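Local coordinates for TipC2 (Streptococcus intermedius B196, PDB 6DHX), which probably acts as an immunity protein that protects Streptococcus intermedius against an antibacterial toxin exported by a type VII secretion system, at residues H157-K160 against I161-K165; Y65-I68 against A69-G72; S49-Y53 against S54-K58; D23-Y26 against Q27-K31. All coordinates share one frame; numbering follows the deposited sequence.

Interaction 1: H157-K160 against I161-K165; sequences HYEK and IVNQK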
# COMPACT_ATOMS: atom_id res chain seq x y z
N HIS A 157 13.29 -1.33 0.82
CA HIS A 157 12.11 -2.09 0.39
C HIS A 157 10.99 -1.14 -0.04
O HIS A 157 10.34 -1.35 -1.08
CB HIS A 157 11.61 -3.00 1.53
CG HIS A 157 12.52 -4.17 1.80
ND1 HIS A 157 12.93 -5.04 0.82
CD2 HIS A 157 13.11 -4.59 2.95
CE1 HIS A 157 13.74 -5.94 1.34
NE2 HIS A 157 13.86 -5.70 2.64
N TYR A 158 10.78 -0.08 0.74
CA TYR A 158 9.76 0.91 0.39
C TYR A 158 10.08 1.58 -0.95
O TYR A 158 9.21 1.71 -1.82
CB TYR A 158 9.68 1.96 1.52
CG TYR A 158 8.68 3.02 1.17
CD1 TYR A 158 7.35 2.86 1.52
CD2 TYR A 158 9.07 4.17 0.48
CE1 TYR A 158 6.40 3.81 1.20
CE2 TYR A 158 8.11 5.15 0.12
CZ TYR A 158 6.78 4.96 0.50
OH TYR A 158 5.82 5.89 0.18
N GLU A 159 11.34 1.98 -1.14
CA GLU A 159 11.75 2.60 -2.40
C GLU A 159 11.52 1.63 -3.56
O GLU A 159 11.02 2.03 -4.62
CB GLU A 159 13.21 3.03 -2.33
CG GLU A 159 13.85 3.44 -3.67
CD GLU A 159 13.25 4.71 -4.26
OE1 GLU A 159 12.66 5.53 -3.52
OE2 GLU A 159 13.41 4.90 -5.49
N LYS A 160 11.87 0.37 -3.37
CA LYS A 160 11.78 -0.60 -4.46
C LYS A 160 10.33 -0.90 -4.85
O LYS A 160 10.00 -0.97 -6.04
CB LYS A 160 12.49 -1.88 -4.04
CG LYS A 160 12.53 -2.93 -5.15
CD LYS A 160 13.30 -4.15 -4.59
CE LYS A 160 13.09 -5.38 -5.46
NZ LYS A 160 13.45 -5.13 -6.88
N ILE A 161 9.46 -1.10 -3.86
CA ILE A 161 8.10 -1.54 -4.16
C ILE A 161 7.16 -0.36 -4.29
O ILE A 161 6.34 -0.34 -5.23
CB ILE A 161 7.59 -2.51 -3.08
CG1 ILE A 161 8.51 -3.75 -3.01
CG2 ILE A 161 6.09 -2.86 -3.35
CD1 ILE A 161 8.62 -4.54 -4.35
N VAL A 162 7.15 0.57 -3.34
CA VAL A 162 6.17 1.66 -3.46
C VAL A 162 6.60 2.64 -4.55
O VAL A 162 5.80 3.01 -5.41
CB VAL A 162 5.94 2.40 -2.13
CG1 VAL A 162 4.97 3.63 -2.35
CG2 VAL A 162 5.31 1.45 -1.09
N ASN A 163 7.85 3.12 -4.50
CA ASN A 163 8.21 4.16 -5.46
C ASN A 163 8.48 3.60 -6.85
O ASN A 163 7.92 4.08 -7.85
CB ASN A 163 9.41 4.95 -4.94
CG ASN A 163 9.01 5.89 -3.81
OD1 ASN A 163 7.83 6.23 -3.68
ND2 ASN A 163 9.97 6.32 -3.02
N GLN A 164 9.33 2.58 -6.94
CA GLN A 164 9.81 2.08 -8.23
C GLN A 164 8.86 1.08 -8.86
O GLN A 164 9.06 0.67 -10.02
CB GLN A 164 11.22 1.46 -8.06
CG GLN A 164 12.31 2.50 -7.71
CD GLN A 164 12.09 3.79 -8.51
OE1 GLN A 164 11.92 3.76 -9.74
NE2 GLN A 164 12.05 4.93 -7.81
N LYS A 165 7.80 0.69 -8.16
CA LYS A 165 6.88 -0.25 -8.76
C LYS A 165 5.46 0.32 -8.73
O LYS A 165 4.91 0.66 -9.80
CB LYS A 165 6.96 -1.62 -8.07
CG LYS A 165 6.19 -2.73 -8.78
CD LYS A 165 6.61 -4.08 -8.17
CE LYS A 165 5.88 -5.23 -8.81
NZ LYS A 165 6.23 -5.40 -10.27
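Glu159 reaches two amides one turn further along helix 151-173, where the alpha-helical pattern widens into a pi-type turn at 161-165. Asn163, followed from its root, meets a partner at every step. Its CB lies 3.3 Å from Glu159 O, and CG comes near Tyr158 CE2. At the tip, ND2 donates to Glu159 OE1 at 2.8 Å in an almost straight bond (176° at the hydrogen); the acceptor lies in the plane of the Asn163 amide, whereas the donor stands above the carboxylate plane. The other tip atom, OD1, bonds to Tyr183 OH. Glu159 is bent at its second torsion (chi2 66°), which swings the carboxylate toward the following turn, and OE2 takes Gln164 NE2 at 2.7 Å, a more bent bond, again entering from above the carboxylate plane. Two bonds to two residues fix the rotation of the carboxylate. The wide turn is seen in Gln164 N to Glu159 O at 2.9 Å and the weak Asn163 N to Tyr158 O, both i to i+5, while Val162 N to Tyr158 O, at 2.8 Å, keeps the i to i+4 spacing.

On the neighbouring face of the helix, Val162 CB lies over the Tyr158 ring in a CH-pi contact, 3.8 Å from the ring centroid, and Val162 CG2 comes to 3.5 Å from Tyr158 CE1. Tyr158 OH also bonds to Tyr183 OH, and Lys119 makes a cation-pi contact with the Tyr158 ring. Ile161 and Val162 pack on Phe94 of strand 89-99, which joins the helix to the sheet. At the hydroxyl end of the ring, Val162 CG1 sits 3.5 Å from Tyr158 OH.

Interaction 2: Y65-I68 against A69-G72; sequences YKDI and AKTG
Asp67 and Lys70 carry the one salt bridge across this short turn, Asp67 OD1 to Lys70 NZ at 2.8 Å. The two side chains run side by side and point the same way. The lysine chain is straight as far as CD and then bends (chi3 -54°), which brings CE to 3.3 Å from Asp67 OD1 and lets the ammonium group meet that oxygen nearly along its C-O axis. The same NZ also bonds to Thr75 O, so the bridge ties the turn to strand 74-82 as well as to itself.

Backbone hydrogen bonds form the second group. Ala69 N donates to Lys66 O at 2.8 Å and Lys70 N to Asp67 O at 3.1 Å, two successive i to i+3 links of the kind that define a 3-10 turn. In both, the donor stands well above the carbonyl plane, consistent with the tight winding of such a turn.

Apolar contact is slighter. Ala69 CB meets the edge of the Tyr65 ring in its plane, 3.9 Å from CD2.

The turn links two antiparallel neighbours of the sheet, strand 59-65, which ends at Tyr65, and strand 74-82. Lys66 NZ bonds to Thr43 O, just ahead of strand 45-51, while Ala69 O receives Lys165 NZ from helix 151-173. The buried Tyr65 packs on Val45 and Ile77 of the sheet and on Lys165 and Val166 of that helix, and its OH bonds to Asp169 OD2 one helical turn beyond Lys165.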
# COMPACT_ATOMS: atom_id res chain seq x y z
N TYR A 65 -1.34 -7.29 -7.09
CA TYR A 65 -0.36 -7.58 -8.14
C TYR A 65 -0.38 -9.07 -8.48
O TYR A 65 -0.41 -9.93 -7.59
CB TYR A 65 1.06 -7.15 -7.71
CG TYR A 65 1.28 -5.72 -8.07
CD1 TYR A 65 0.67 -4.70 -7.34
CD2 TYR A 65 2.05 -5.37 -9.18
CE1 TYR A 65 0.81 -3.33 -7.69
CE2 TYR A 65 2.19 -4.02 -9.57
CZ TYR A 65 1.58 -3.02 -8.82
OH TYR A 65 1.73 -1.70 -9.17
N LYS A 66 -0.35 -9.35 -9.78
CA LYS A 66 -0.31 -10.72 -10.29
C LYS A 66 1.03 -11.38 -9.96
O LYS A 66 2.06 -10.72 -9.86
CB LYS A 66 -0.51 -10.74 -11.82
CG LYS A 66 -1.87 -10.19 -12.30
CD LYS A 66 -1.92 -10.03 -13.84
CE LYS A 66 -3.29 -9.53 -14.34
NZ LYS A 66 -3.29 -9.30 -15.86
N ASP A 67 1.00 -12.70 -9.82
CA ASP A 67 2.22 -13.44 -9.51
C ASP A 67 3.33 -13.18 -10.53
O ASP A 67 4.50 -13.03 -10.15
CB ASP A 67 1.90 -14.93 -9.42
CG ASP A 67 0.93 -15.24 -8.31
OD1 ASP A 67 0.89 -14.47 -7.31
OD2 ASP A 67 0.20 -16.25 -8.43
N ILE A 68 2.99 -13.09 -11.83
CA ILE A 68 3.97 -12.74 -12.87
C ILE A 68 4.69 -11.44 -12.55
O ILE A 68 5.84 -11.22 -12.97
CB ILE A 68 3.30 -12.67 -14.27
CG1 ILE A 68 4.21 -12.01 -15.31
CG2 ILE A 68 2.04 -11.85 -14.27
CD1 ILE A 68 5.23 -12.92 -15.93
N ALA A 69 4.04 -10.54 -11.82
CA ALA A 69 4.55 -9.20 -11.55
C ALA A 69 5.25 -9.09 -10.20
O ALA A 69 5.62 -7.98 -9.82
CB ALA A 69 3.40 -8.18 -11.59
N LYS A 70 5.42 -10.19 -9.46
CA LYS A 70 6.11 -10.16 -8.18
C LYS A 70 7.52 -10.73 -8.30
O LYS A 70 7.75 -11.73 -9.00
CB LYS A 70 5.32 -10.92 -7.11
CG LYS A 70 4.15 -10.09 -6.57
CD LYS A 70 3.36 -10.86 -5.52
CE LYS A 70 2.91 -12.20 -6.05
NZ LYS A 70 1.92 -12.91 -5.18
N THR A 71 8.46 -10.09 -7.61
CA THR A 71 9.89 -10.34 -7.72
C THR A 71 10.42 -11.02 -6.46
O THR A 71 9.93 -10.77 -5.35
CB THR A 71 10.65 -9.02 -7.96
OG1 THR A 71 11.87 -9.00 -7.22
CG2 THR A 71 9.79 -7.80 -7.52
N GLY A 72 11.41 -11.91 -6.64
CA GLY A 72 12.20 -12.42 -5.53
C GLY A 72 11.39 -12.94 -4.36
O GLY A 72 10.58 -13.85 -4.53

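Interaction 3: S49-Y53 against S54-K58; sequences SYQEY and SDDSK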
# COMPACT_ATOMS: atom_id res chain seq x y z
N SER A 49 -13.30 -6.62 -6.33
CA SER A 49 -14.38 -5.88 -5.70
C SER A 49 -14.81 -6.66 -4.47
O SER A 49 -15.28 -7.79 -4.60
CB SER A 49 -15.58 -5.76 -6.66
OG SER A 49 -15.25 -4.98 -7.82
N TYR A 50 -14.70 -6.05 -3.29
CA TYR A 50 -15.08 -6.71 -2.05
C TYR A 50 -16.20 -5.97 -1.33
O TYR A 50 -16.27 -4.73 -1.36
CB TYR A 50 -13.85 -6.80 -1.14
CG TYR A 50 -12.72 -7.61 -1.72
CD1 TYR A 50 -12.96 -8.91 -2.18
CD2 TYR A 50 -11.42 -7.12 -1.77
CE1 TYR A 50 -11.95 -9.69 -2.68
CE2 TYR A 50 -10.38 -7.91 -2.30
CZ TYR A 50 -10.67 -9.20 -2.72
OH TYR A 50 -9.69 -10.00 -3.24
N GLN A 51 -17.06 -6.72 -0.64
CA GLN A 51 -18.22 -6.12 0.00
C GLN A 51 -17.82 -5.07 1.03
O GLN A 51 -16.94 -5.31 1.88
CB GLN A 51 -19.04 -7.22 0.69
CG GLN A 51 -20.22 -6.67 1.44
CD GLN A 51 -21.36 -6.29 0.50
OE1 GLN A 51 -21.70 -5.11 0.37
NE2 GLN A 51 -21.97 -7.29 -0.13
N GLU A 52 -18.47 -3.90 0.99
CA GLU A 52 -18.22 -2.87 2.00
C GLU A 52 -18.84 -3.29 3.32
O GLU A 52 -20.01 -3.67 3.38
CB GLU A 52 -18.80 -1.51 1.60
CG GLU A 52 -18.13 -0.89 0.36
CD GLU A 52 -17.00 0.08 0.75
OE1 GLU A 52 -16.58 0.12 1.93
OE2 GLU A 52 -16.56 0.80 -0.19
N TYR A 53 -18.07 -3.15 4.40
CA TYR A 53 -18.62 -3.45 5.72
C TYR A 53 -19.80 -2.55 6.09
O TYR A 53 -20.73 -3.00 6.78
CB TYR A 53 -17.52 -3.35 6.77
CG TYR A 53 -18.04 -3.48 8.17
CD1 TYR A 53 -18.39 -4.73 8.69
CD2 TYR A 53 -18.19 -2.36 8.99
CE1 TYR A 53 -18.88 -4.85 9.99
CE2 TYR A 53 -18.67 -2.48 10.28
CZ TYR A 53 -19.02 -3.72 10.78
OH TYR A 53 -19.50 -3.82 12.06
N SER A 54 -19.79 -1.28 5.68
CA SER A 54 -20.77 -0.31 6.17
C SER A 54 -22.03 -0.22 5.33
O SER A 54 -23.00 0.42 5.77
CB SER A 54 -20.17 1.09 6.24
OG SER A 54 -19.91 1.55 4.92
N ASP A 55 -22.03 -0.79 4.13
CA ASP A 55 -23.17 -0.69 3.23
C ASP A 55 -23.24 -2.00 2.45
O ASP A 55 -22.44 -2.24 1.54
CB ASP A 55 -23.04 0.50 2.29
CG ASP A 55 -24.33 0.83 1.57
OD1 ASP A 55 -25.17 -0.08 1.37
OD2 ASP A 55 -24.50 2.01 1.19
N ASP A 56 -24.22 -2.83 2.79
CA ASP A 56 -24.32 -4.12 2.17
C ASP A 56 -24.56 -4.01 0.67
O ASP A 56 -24.39 -5.00 -0.04
CB ASP A 56 -25.47 -4.92 2.84
CG ASP A 56 -25.59 -6.33 2.30
OD1 ASP A 56 -24.72 -7.17 2.64
OD2 ASP A 56 -26.53 -6.59 1.51
N SER A 57 -24.95 -2.84 0.17
CA SER A 57 -25.25 -2.68 -1.25
C SER A 57 -24.05 -2.22 -2.08
O SER A 57 -24.21 -1.98 -3.29
CB SER A 57 -26.40 -1.68 -1.42
OG SER A 57 -25.92 -0.34 -1.32
N LYS A 58 -22.85 -2.13 -1.50
CA LYS A 58 -21.70 -1.56 -2.19
C LYS A 58 -20.45 -2.42 -2.03
O LYS A 58 -20.25 -3.09 -1.01
CB LYS A 58 -21.39 -0.14 -1.68
CG LYS A 58 -22.54 0.84 -1.94
CD LYS A 58 -22.19 2.24 -1.42
CE LYS A 58 -23.35 3.21 -1.59
NZ LYS A 58 -22.96 4.54 -1.04
O HOH W 1 -17.57 -0.03 4.56
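The beta hairpin of strands 45-51 and 59-65 has its loop closed by Glu52 and Lys58: Glu52 N donates to Lys58 O at 2.8 Å, nearly straight at the hydrogen (169°). The side chain of Glu52 stays close to the same junction, its CG lying 3.3 Å from Lys58 O and 3.9 Å from Lys58 CB. Bent at chi2 (-94°), the chain then carries its carboxylate toward a water that donates a hydrogen bond to Glu52 OE1 at 2.8 Å and accepts one from Ser54 N, bridging the first half of the loop to the second.

Within the loop, a type I beta turn runs from Asp55 to Lys58, with Lys58 N bonded to Asp55 O. An Asx turn is built on the same aspartate. Asp55 OD1 accepts from Ser57 N at 3.0 Å and from Ser57 OG at 2.8 Å, both arriving from one face of the carboxylate plane, a double grip on one oxygen that ties Ser57 to Asp55 and fixes the turn of its hydroxyl. The other oxygen, Asp55 OD2, has Lys58 NZ in a long salt bridge at 3.7 Å. This loop lies at the protein surface, yet Glu52, Ser54 and Lys58 all rest side-chain atoms on Leu84, from the loop between strands 74-82 and 89-99.

Interaction 4: D23-Y26 against Q27-K31; sequences DEIY and QETEK
Thr29 and Ile25 make the close-packed side of this pair of helical turns. Thr29 OG1 donates to Ile25 O at 2.8 Å while its own backbone N does the same at 2.9 Å, and the two donors approach from opposite faces of the carbonyl plane. With OG1 anti to the carbonyl carbon of Thr29 (chi1 -57°), the hydroxyl is directed back to the preceding turn. Ile25 and Thr29 run side by side and both pack on Phe81 of strand 74-82, with Ile25 also on Leu167 and Trp170.

In helix 21-32 the backbone follows the regular i to i+4 alpha-helical pattern, such as Gln27 N to Asp23 O at 2.8 Å. Along another face, Gln27 lies beside Asp23, its CG 3.2 Å from Asp23 O and its OE1 3.7 Å from Asp23 CB. Arg112 NH1 bonds to both Gln27 OE1 and Asp23 OD1, and Arg115 pairs with Asp23 OD2; these positive groups probably keep the buried aspartate ionised. Buried Tyr26 bonds through OH to Asn88 ND2.

The looser side belongs to the partly exposed Glu28 and Glu30. Each approaches the previous turn mainly through CB, Glu30 CB lying 3.4 Å from Tyr26 O, before its chain turns away, though Glu28 still touches Trp170.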
# COMPACT_ATOMS: atom_id res chain seq x y z
N ASP A 23 -3.62 11.60 -3.41
CA ASP A 23 -4.92 12.18 -3.80
C ASP A 23 -5.25 11.82 -5.25
O ASP A 23 -6.41 11.59 -5.60
CB ASP A 23 -4.91 13.72 -3.74
CG ASP A 23 -4.96 14.29 -2.34
OD1 ASP A 23 -5.43 13.65 -1.37
OD2 ASP A 23 -4.54 15.48 -2.21
N GLU A 24 -4.26 11.89 -6.13
CA GLU A 24 -4.53 11.63 -7.53
C GLU A 24 -5.02 10.19 -7.73
O GLU A 24 -6.04 9.94 -8.40
CB GLU A 24 -3.24 11.94 -8.30
CG GLU A 24 -3.31 11.98 -9.75
CD GLU A 24 -1.93 12.29 -10.32
OE1 GLU A 24 -1.13 11.33 -10.37
OE2 GLU A 24 -1.67 13.47 -10.67
N ILE A 25 -4.33 9.23 -7.12
CA ILE A 25 -4.76 7.84 -7.18
C ILE A 25 -6.15 7.66 -6.55
O ILE A 25 -7.02 6.98 -7.13
CB ILE A 25 -3.75 6.91 -6.48
CG1 ILE A 25 -2.39 6.94 -7.22
CG2 ILE A 25 -4.30 5.47 -6.43
CD1 ILE A 25 -1.18 6.35 -6.34
N TYR A 26 -6.37 8.25 -5.37
CA TYR A 26 -7.65 8.11 -4.69
C TYR A 26 -8.77 8.67 -5.56
O TYR A 26 -9.81 8.02 -5.78
CB TYR A 26 -7.59 8.83 -3.33
CG TYR A 26 -8.87 8.76 -2.54
CD1 TYR A 26 -9.92 9.65 -2.81
CD2 TYR A 26 -9.04 7.82 -1.50
CE1 TYR A 26 -11.11 9.57 -2.09
CE2 TYR A 26 -10.24 7.74 -0.78
CZ TYR A 26 -11.25 8.62 -1.08
OH TYR A 26 -12.43 8.61 -0.40
N GLN A 27 -8.59 9.91 -6.05
CA GLN A 27 -9.68 10.58 -6.77
C GLN A 27 -9.94 9.93 -8.11
O GLN A 27 -11.09 9.85 -8.55
CB GLN A 27 -9.34 12.07 -6.93
CG GLN A 27 -9.36 12.76 -5.54
CD GLN A 27 -9.00 14.23 -5.56
OE1 GLN A 27 -8.33 14.70 -4.63
NE2 GLN A 27 -9.44 14.99 -6.59
N GLU A 28 -8.88 9.55 -8.83
CA GLU A 28 -9.17 8.95 -10.13
C GLU A 28 -9.79 7.57 -9.95
O GLU A 28 -10.63 7.17 -10.76
CB GLU A 28 -7.90 8.87 -10.96
CG GLU A 28 -8.06 8.28 -12.37
CD GLU A 28 -8.87 9.12 -13.35
OE1 GLU A 28 -9.22 10.28 -13.07
OE2 GLU A 28 -9.09 8.59 -14.46
N THR A 29 -9.38 6.85 -8.89
CA THR A 29 -10.03 5.55 -8.66
C THR A 29 -11.46 5.72 -8.22
O THR A 29 -12.32 4.99 -8.71
CB THR A 29 -9.23 4.70 -7.64
OG1 THR A 29 -7.90 4.55 -8.14
CG2 THR A 29 -9.93 3.28 -7.49
N GLU A 30 -11.76 6.70 -7.35
CA GLU A 30 -13.15 6.88 -6.96
C GLU A 30 -14.02 7.32 -8.14
O GLU A 30 -15.21 6.95 -8.23
CB GLU A 30 -13.22 7.90 -5.80
CG GLU A 30 -14.62 7.87 -5.14
CD GLU A 30 -15.64 8.78 -5.84
OE1 GLU A 30 -15.22 9.70 -6.58
OE2 GLU A 30 -16.87 8.56 -5.68
N LYS A 31 -13.43 8.10 -9.06
CA LYS A 31 -14.16 8.55 -10.23
C LYS A 31 -14.50 7.41 -11.18
O LYS A 31 -15.56 7.44 -11.80
CB LYS A 31 -13.31 9.62 -10.96
CG LYS A 31 -13.87 10.00 -12.32
CD LYS A 31 -12.89 10.99 -13.02
CE LYS A 31 -13.44 11.50 -14.33
NZ LYS A 31 -12.61 12.62 -14.89

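Overall arrangement
Helix 151-173 carries interaction 1 and touches residues of interactions 2 and 4, while interaction 3 is joined to interaction 2 through strand 59-65. Only interactions 1 and 2 touch. Their centres lie 14 Å apart, and Lys165 NZ reaches Ala69 O at 2.7 Å, so the helix holds the turn between strands 59-65 and 74-82. Interaction 4 stands about 8 Å from interaction 1 at the nearest atoms; Ile25 and Glu28 meet Trp170 further along that helix. Interaction 3 has its centre about 30 Å from that of interaction 1, on the opposite side of the chain's centre. A sulfate, probably from the crystallisation liquor, lies about 4 Å from the Tyr26 side chain.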